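Probable starch synthase 4, chloroplastic/amyloplastic (PDB 6GNE) is a plastid protein of the starch synthase family, built of the two Rossmann-like domains of a GT-B glycosyltransferase and binding adenosine-5'-diphosphate and glycans. Local coordinates at residues A[69-74]-A[129-134]; A[325-330]-A[391-396]; A[425-430]-A[439-444]. All blocks are in the same frame, centred on the assembly; numbering follows the deposited sequence.

Contact 1. Residues A[69-74]-A[129-134]; sequences TVVESY and LELLLQ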
# COMPACT_ATOMS: atom_id res chain seq x y z
N THR A 69 24.47 17.51 12.97
CA THR A 69 23.38 18.19 13.66
C THR A 69 22.44 17.20 14.38
O THR A 69 21.73 16.44 13.74
CB THR A 69 22.50 19.04 12.69
OG1 THR A 69 22.68 18.57 11.35
CG2 THR A 69 22.80 20.54 12.78
N VAL A 70 22.44 17.25 15.72
CA VAL A 70 21.43 16.56 16.53
C VAL A 70 20.17 17.47 16.56
O VAL A 70 20.28 18.69 16.51
CB VAL A 70 21.96 16.20 17.94
CG1 VAL A 70 20.90 15.49 18.77
CG2 VAL A 70 23.21 15.32 17.83
N VAL A 71 18.98 16.86 16.58
CA VAL A 71 17.71 17.59 16.63
C VAL A 71 16.94 17.16 17.88
O VAL A 71 16.52 15.99 18.01
CB VAL A 71 16.85 17.41 15.36
CG1 VAL A 71 15.47 18.03 15.54
CG2 VAL A 71 17.56 18.01 14.15
N GLU A 72 16.80 18.11 18.80
CA GLU A 72 16.07 17.90 20.05
C GLU A 72 14.57 17.97 19.77
O GLU A 72 14.12 18.87 19.07
CB GLU A 72 16.47 18.94 21.10
CG GLU A 72 17.95 18.90 21.43
CD GLU A 72 18.23 19.17 22.90
OE1 GLU A 72 18.81 18.27 23.56
OE2 GLU A 72 17.87 20.26 23.38
N SER A 73 13.83 17.02 20.32
CA SER A 73 12.39 16.85 20.06
C SER A 73 11.63 16.67 21.37
O SER A 73 12.16 16.08 22.31
CB SER A 73 12.21 15.62 19.18
OG SER A 73 10.86 15.35 18.92
N TYR A 74 10.39 17.12 21.41
CA TYR A 74 9.58 17.03 22.61
C TYR A 74 8.86 15.71 22.78
O TYR A 74 8.34 15.18 21.84
CB TYR A 74 8.54 18.17 22.60
CG TYR A 74 7.55 18.21 23.76
CD1 TYR A 74 6.37 17.45 23.73
CD2 TYR A 74 7.78 19.05 24.87
CE1 TYR A 74 5.46 17.51 24.79
CE2 TYR A 74 6.87 19.10 25.93
CZ TYR A 74 5.72 18.34 25.88
OH TYR A 74 4.83 18.38 26.91
N LEU A 129 8.30 17.07 12.31
CA LEU A 129 8.05 18.52 12.24
C LEU A 129 9.18 19.36 12.83
O LEU A 129 9.54 20.40 12.29
CB LEU A 129 6.72 18.87 12.92
CG LEU A 129 5.51 18.39 12.13
CD1 LEU A 129 4.25 18.56 12.95
CD2 LEU A 129 5.43 19.10 10.78
N GLU A 130 9.74 18.87 13.93
CA GLU A 130 10.89 19.49 14.58
C GLU A 130 12.11 19.54 13.66
O GLU A 130 12.74 20.55 13.55
CB GLU A 130 11.21 18.73 15.87
CG GLU A 130 11.97 19.50 16.92
CD GLU A 130 11.23 20.72 17.39
OE1 GLU A 130 11.65 21.83 17.03
OE2 GLU A 130 10.20 20.55 18.11
N LEU A 131 12.38 18.45 12.96
CA LEU A 131 13.45 18.44 11.96
C LEU A 131 13.23 19.52 10.91
O LEU A 131 14.17 20.21 10.54
CB LEU A 131 13.61 17.06 11.31
CG LEU A 131 14.37 16.92 9.98
CD1 LEU A 131 15.85 17.29 10.10
CD2 LEU A 131 14.19 15.50 9.45
N LEU A 132 12.00 19.67 10.43
CA LEU A 132 11.69 20.72 9.44
C LEU A 132 11.95 22.15 9.96
O LEU A 132 12.65 22.96 9.30
CB LEU A 132 10.25 20.58 8.92
CG LEU A 132 9.97 19.37 8.04
CD1 LEU A 132 8.51 19.31 7.66
CD2 LEU A 132 10.85 19.36 6.79
N LEU A 133 11.40 22.43 11.14
CA LEU A 133 11.56 23.72 11.80
C LEU A 133 13.05 24.02 11.93
O LEU A 133 13.54 25.01 11.41
CB LEU A 133 10.88 23.72 13.18
CG LEU A 133 11.03 24.96 14.08
CD1 LEU A 133 10.33 26.19 13.50
CD2 LEU A 133 10.54 24.68 15.49
N GLN A 134 13.78 23.12 12.59
CA GLN A 134 15.19 23.35 12.93
C GLN A 134 16.16 23.45 11.75
O GLN A 134 17.23 23.98 11.93
CB GLN A 134 15.69 22.32 13.97
CG GLN A 134 15.18 22.64 15.38
CD GLN A 134 15.73 21.74 16.47
OE1 GLN A 134 16.91 21.33 16.46
NE2 GLN A 134 14.87 21.41 17.44
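Val71 and Gln134 run past each other in opposite directions, the valine reaching from its strand toward the helix and the glutamine from the helix toward the strand. The branch that touches is CG1, set anti to the backbone N: Val71 CG1 lies over the face of the Gln134 amide, 3.7 Å from Gln134 OE1 and 3.8 Å from Gln134 CD. Gln134 is extended beyond CG, which carries its NE2 past the valine to the strand backbone. There Gln134 NE2 donates to Glu72 O over 3.1 Å, a weak bond bent to 129° at the hydrogen. The same nitrogen gives a straighter bond, 160°, to Glu130 OE1 one helical turn back, at 3.3 Å; the carboxylate is met from above its plane, whereas the acceptor lies in the plane of the amide. Together the two bonds would restrain the rotation of the amide. Glu130 also turns toward the strand, its CG packing 4.0 Å from Val71 CG1, but the chain bends at chi2 and its OE2 binds Tyr160 OH of helix 152-160. Leu131 adds a looser apolar contact to Val71. Segment 129-134 of helix 117-134 runs at 127° to segment 69-74 of strand 64-75; on the helix's other flank Leu129 meets Val152 and Leu155 of helix 152-160, while the strand pairs antiparallel with 78-89, where Val71 touches Ile84.

Contact 2. Residues A[325-330]-A[391-396]; sequences HLIRHA and IIPSIF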
# COMPACT_ATOMS: atom_id res chain seq x y z
N HIS A 325 -10.48 -17.27 3.47
CA HIS A 325 -11.27 -18.48 3.27
C HIS A 325 -11.42 -18.77 1.77
O HIS A 325 -11.35 -19.95 1.38
CB HIS A 325 -12.65 -18.41 3.98
CG HIS A 325 -12.55 -18.38 5.48
ND1 HIS A 325 -11.91 -19.36 6.20
CD2 HIS A 325 -12.98 -17.46 6.39
CE1 HIS A 325 -11.96 -19.06 7.49
NE2 HIS A 325 -12.60 -17.91 7.63
N LEU A 326 -11.60 -17.72 0.98
CA LEU A 326 -11.63 -17.83 -0.48
C LEU A 326 -10.29 -18.19 -1.09
O LEU A 326 -10.25 -18.93 -2.06
CB LEU A 326 -12.17 -16.54 -1.13
CG LEU A 326 -13.63 -16.27 -0.79
CD1 LEU A 326 -14.02 -14.91 -1.34
CD2 LEU A 326 -14.55 -17.40 -1.31
N ILE A 327 -9.20 -17.70 -0.52
CA ILE A 327 -7.87 -18.08 -0.97
C ILE A 327 -7.65 -19.57 -0.69
O ILE A 327 -7.21 -20.31 -1.58
CB ILE A 327 -6.78 -17.25 -0.30
CG1 ILE A 327 -6.88 -15.80 -0.81
CG2 ILE A 327 -5.41 -17.78 -0.64
CD1 ILE A 327 -6.07 -14.78 -0.04
N ARG A 328 -7.95 -20.00 0.53
CA ARG A 328 -7.93 -21.42 0.87
C ARG A 328 -8.73 -22.26 -0.14
O ARG A 328 -8.20 -23.25 -0.65
CB ARG A 328 -8.49 -21.63 2.25
CG ARG A 328 -8.42 -23.07 2.73
CD ARG A 328 -9.30 -23.33 3.93
NE ARG A 328 -8.74 -24.44 4.70
CZ ARG A 328 -8.94 -25.74 4.44
NH1 ARG A 328 -8.37 -26.66 5.23
NH2 ARG A 328 -9.67 -26.15 3.40
N HIS A 329 -9.97 -21.86 -0.43
CA HIS A 329 -10.81 -22.58 -1.37
C HIS A 329 -10.20 -22.64 -2.75
O HIS A 329 -10.23 -23.67 -3.41
CB HIS A 329 -12.21 -21.96 -1.47
CG HIS A 329 -13.06 -22.56 -2.55
ND1 HIS A 329 -13.47 -23.87 -2.53
CD2 HIS A 329 -13.55 -22.04 -3.71
CE1 HIS A 329 -14.19 -24.13 -3.61
NE2 HIS A 329 -14.26 -23.03 -4.34
N ALA A 330 -9.64 -21.53 -3.19
CA ALA A 330 -9.05 -21.41 -4.52
C ALA A 330 -7.90 -22.38 -4.75
O ALA A 330 -7.68 -22.79 -5.88
CB ALA A 330 -8.57 -19.99 -4.76
N ILE A 391 -5.14 -14.10 -8.25
CA ILE A 391 -6.40 -13.95 -7.51
C ILE A 391 -6.36 -12.89 -6.40
O ILE A 391 -5.40 -12.85 -5.64
CB ILE A 391 -6.92 -15.29 -6.94
CG1 ILE A 391 -5.92 -15.95 -5.98
CG2 ILE A 391 -7.28 -16.24 -8.07
CD1 ILE A 391 -6.62 -16.78 -4.91
N ILE A 392 -7.40 -12.07 -6.32
CA ILE A 392 -7.55 -11.04 -5.28
C ILE A 392 -9.03 -11.10 -4.83
O ILE A 392 -9.87 -10.26 -5.21
CB ILE A 392 -7.20 -9.57 -5.75
CG1 ILE A 392 -6.24 -9.54 -6.93
CG2 ILE A 392 -6.62 -8.73 -4.61
CD1 ILE A 392 -6.85 -9.91 -8.27
N PRO A 393 -9.36 -12.08 -4.02
CA PRO A 393 -10.75 -12.24 -3.64
C PRO A 393 -11.08 -11.51 -2.33
O PRO A 393 -11.61 -12.12 -1.39
CB PRO A 393 -10.86 -13.75 -3.49
CG PRO A 393 -9.57 -14.07 -2.86
CD PRO A 393 -8.57 -13.23 -3.62
N SER A 394 -10.78 -10.21 -2.29
CA SER A 394 -10.80 -9.44 -1.02
C SER A 394 -12.21 -9.22 -0.47
O SER A 394 -13.16 -9.01 -1.23
CB SER A 394 -10.07 -8.10 -1.20
OG SER A 394 -8.77 -8.28 -1.75
N ILE A 395 -12.33 -9.26 0.85
CA ILE A 395 -13.58 -8.87 1.52
C ILE A 395 -13.79 -7.37 1.33
O ILE A 395 -14.88 -6.93 1.02
CB ILE A 395 -13.57 -9.26 3.02
CG1 ILE A 395 -13.36 -10.79 3.20
CG2 ILE A 395 -14.86 -8.83 3.73
CD1 ILE A 395 -14.29 -11.67 2.39
N PHE A 396 -12.72 -6.59 1.49
CA PHE A 396 -12.68 -5.17 1.09
C PHE A 396 -11.25 -4.79 0.68
O PHE A 396 -10.31 -5.43 1.06
CB PHE A 396 -13.21 -4.24 2.23
CG PHE A 396 -12.25 -4.09 3.39
CD1 PHE A 396 -12.24 -5.02 4.43
CD2 PHE A 396 -11.34 -3.02 3.44
CE1 PHE A 396 -11.37 -4.91 5.50
CE2 PHE A 396 -10.46 -2.89 4.51
CZ PHE A 396 -10.48 -3.84 5.54
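Pro393 lays the CB-CG edge of its ring against Leu326 and Ile327, two consecutive residues of the helix. Leu326, which points toward the proline, slides past it in the opposite direction, its CB 3.9 Å from Pro393 CB and its CD1 reaching further along to lie 3.7 Å from Pro393 O. Ile327 comes from the flank, crosses the ring at about a right angle and touches with its CG1 branch, 3.8 Å from Pro393 CG. Helix 324-336 here packs against the end of strand 389-392, a central strand of the parallel sheet in the second Rossmann-like domain of the GT-B fold, and the chain leaves the strand through an inverse gamma turn centred on Pro393. One turn along the helix from Leu326, Ala330 CB meets Ile391 CD1 at 3.8 Å. Ile391 CD1 is also 4.2 Å from Ile327 CG1; Ile391 reaches both helix residues with its CG1 branch set between the backbone N and the carbonyl carbon (chi1 59°). Behind this contact Ile327 and Ile391 also touch Cys314 of strand 311-317, and Phe451 of helix 448-464 packs on Ala330 and Ile391.

Contact 3. Residues A[425-430]-A[439-444]; sequences VFDIDD and NGFTFQ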
# COMPACT_ATOMS: atom_id res chain seq x y z
N VAL A 425 -10.36 -3.67 -12.25
CA VAL A 425 -10.59 -4.99 -12.82
C VAL A 425 -12.00 -5.09 -13.38
O VAL A 425 -12.98 -4.88 -12.69
CB VAL A 425 -10.32 -6.12 -11.82
CG1 VAL A 425 -10.34 -7.48 -12.52
CG2 VAL A 425 -8.96 -5.95 -11.19
N PHE A 426 -12.08 -5.44 -14.66
CA PHE A 426 -13.31 -5.45 -15.44
C PHE A 426 -13.44 -6.78 -16.20
O PHE A 426 -12.61 -7.12 -17.05
CB PHE A 426 -13.28 -4.28 -16.42
CG PHE A 426 -13.10 -2.95 -15.76
CD1 PHE A 426 -14.19 -2.26 -15.19
CD2 PHE A 426 -11.84 -2.37 -15.69
CE1 PHE A 426 -14.01 -1.03 -14.59
CE2 PHE A 426 -11.64 -1.13 -15.06
CZ PHE A 426 -12.73 -0.46 -14.52
N ASP A 427 -14.51 -7.49 -15.90
CA ASP A 427 -14.81 -8.81 -16.48
C ASP A 427 -14.96 -8.78 -18.01
O ASP A 427 -15.75 -8.00 -18.54
CB ASP A 427 -16.10 -9.36 -15.84
CG ASP A 427 -16.27 -10.84 -16.03
OD1 ASP A 427 -16.80 -11.26 -17.09
OD2 ASP A 427 -15.90 -11.60 -15.11
N ILE A 428 -14.20 -9.64 -18.68
CA ILE A 428 -14.26 -9.76 -20.16
C ILE A 428 -15.58 -10.34 -20.71
O ILE A 428 -15.87 -10.12 -21.88
CB ILE A 428 -13.07 -10.55 -20.77
CG1 ILE A 428 -13.16 -12.05 -20.47
CG2 ILE A 428 -11.76 -9.98 -20.26
CD1 ILE A 428 -12.01 -12.90 -21.01
N ASP A 429 -16.37 -11.03 -19.89
CA ASP A 429 -17.69 -11.53 -20.29
C ASP A 429 -18.88 -10.57 -19.96
O ASP A 429 -20.00 -10.89 -20.31
CB ASP A 429 -17.94 -12.94 -19.73
CG ASP A 429 -16.92 -14.00 -20.27
OD1 ASP A 429 -16.45 -13.94 -21.45
OD2 ASP A 429 -16.57 -14.95 -19.51
N ASP A 430 -18.66 -9.41 -19.36
CA ASP A 430 -19.76 -8.43 -19.12
C ASP A 430 -19.88 -7.43 -20.31
O ASP A 430 -19.04 -6.53 -20.48
CB ASP A 430 -19.50 -7.67 -17.81
CG ASP A 430 -20.64 -6.72 -17.40
OD1 ASP A 430 -21.61 -6.52 -18.17
OD2 ASP A 430 -20.55 -6.15 -16.29
N ASN A 439 -10.36 -6.49 -18.79
CA ASN A 439 -9.00 -6.99 -18.54
C ASN A 439 -8.88 -8.21 -17.68
O ASN A 439 -7.76 -8.60 -17.37
CB ASN A 439 -8.15 -5.86 -17.93
CG ASN A 439 -8.72 -5.35 -16.61
OD1 ASN A 439 -9.64 -5.97 -16.03
ND2 ASN A 439 -8.16 -4.25 -16.12
N GLY A 440 -9.98 -8.83 -17.27
CA GLY A 440 -9.90 -9.94 -16.32
C GLY A 440 -11.24 -10.56 -16.01
O GLY A 440 -12.14 -10.62 -16.85
N PHE A 441 -11.36 -11.05 -14.78
CA PHE A 441 -12.57 -11.75 -14.33
C PHE A 441 -12.93 -11.28 -12.95
O PHE A 441 -12.06 -11.14 -12.11
CB PHE A 441 -12.31 -13.25 -14.28
CG PHE A 441 -11.96 -13.83 -15.61
CD1 PHE A 441 -10.64 -13.88 -16.01
CD2 PHE A 441 -12.94 -14.31 -16.44
CE1 PHE A 441 -10.30 -14.39 -17.24
CE2 PHE A 441 -12.61 -14.85 -17.68
CZ PHE A 441 -11.28 -14.86 -18.09
N THR A 442 -14.23 -11.02 -12.73
CA THR A 442 -14.72 -10.55 -11.43
C THR A 442 -15.88 -11.36 -10.92
O THR A 442 -16.50 -12.10 -11.63
CB THR A 442 -15.10 -9.04 -11.46
OG1 THR A 442 -16.26 -8.79 -12.27
CG2 THR A 442 -13.94 -8.17 -11.96
N PHE A 443 -16.17 -11.21 -9.64
CA PHE A 443 -17.40 -11.75 -9.03
C PHE A 443 -17.88 -10.84 -7.91
O PHE A 443 -17.08 -10.09 -7.33
CB PHE A 443 -17.17 -13.19 -8.53
CG PHE A 443 -16.15 -13.32 -7.44
CD1 PHE A 443 -14.80 -13.34 -7.72
CD2 PHE A 443 -16.56 -13.44 -6.12
CE1 PHE A 443 -13.87 -13.49 -6.71
CE2 PHE A 443 -15.63 -13.57 -5.08
CZ PHE A 443 -14.29 -13.58 -5.38
N GLN A 444 -19.17 -10.90 -7.62
CA GLN A 444 -19.78 -10.03 -6.65
C GLN A 444 -19.69 -10.60 -5.22
O GLN A 444 -19.02 -10.05 -4.36
CB GLN A 444 -21.22 -9.72 -7.06
CG GLN A 444 -21.85 -8.53 -6.33
CD GLN A 444 -21.07 -7.19 -6.56
OE1 GLN A 444 -21.26 -6.51 -7.60
NE2 GLN A 444 -20.17 -6.82 -5.58
O HOH W 1 -16.24 -6.51 -13.58
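Phe426 O is gripped by two successive backbone amides, Asn439 N at 2.9 Å in the carbonyl plane and Gly440 N at 3.1 Å from above it. The Asn439 side chain, with CG set between its backbone N and carbonyl carbon (chi1 60°), brings OD1 back to Phe426 N, from which it accepts over 2.8 Å in a nearly straight bond (172°), the donor tilted 26° from the amide carbonyl plane. Asn439 ND2 is held by Ser424 O. Further along, Ile428 N donates to Gly440 O, completing a single beta bridge between Asp427 and Gly440. This links the segment after helix 419-424 to the approach to strand 441-443, an outermost strand of the parallel sheet in the second GT-B domain. Asp427 opens a type I turn and its carboxylate serves both sides: OD1 takes Asp429 N in an Asx turn, while the anti lone pair of OD2 receives Thr442 N at 3.0 Å. OD2 also forms a salt bridge with Arg457 of helix 448-464. A water joins Asp427 N to Thr442 OG1. Two separate apolar pairs flank the polar bonds: Val425 CG1 packs 3.7 Å from Thr442 CG2, and Ile428 CD1 approaches Phe441 CZ obliquely at 3.6 Å.

Overall arrangement
Contact 1 belongs to the starch synthase catalytic domain, whereas contacts 2 and 3 both belong to the glycosyl transferases group 1 region, on the opposite side of the chain's centre. Centre to centre, contact 1 lies about 45 Å from contact 2 and 50 Å from contact 3. The latter two are about 15 Å apart, reach the same parallel sheet and touch directly: Pro393 CB packs 3.9 Å from Phe443 CZ. Both stand back from the ligands: the side chains of Ile327 and Val425 are about 10 Å and 11 Å from bound adenosine-5'-diphosphate, and those of Pro393 and Val425 each about 12 Å from bound AC1.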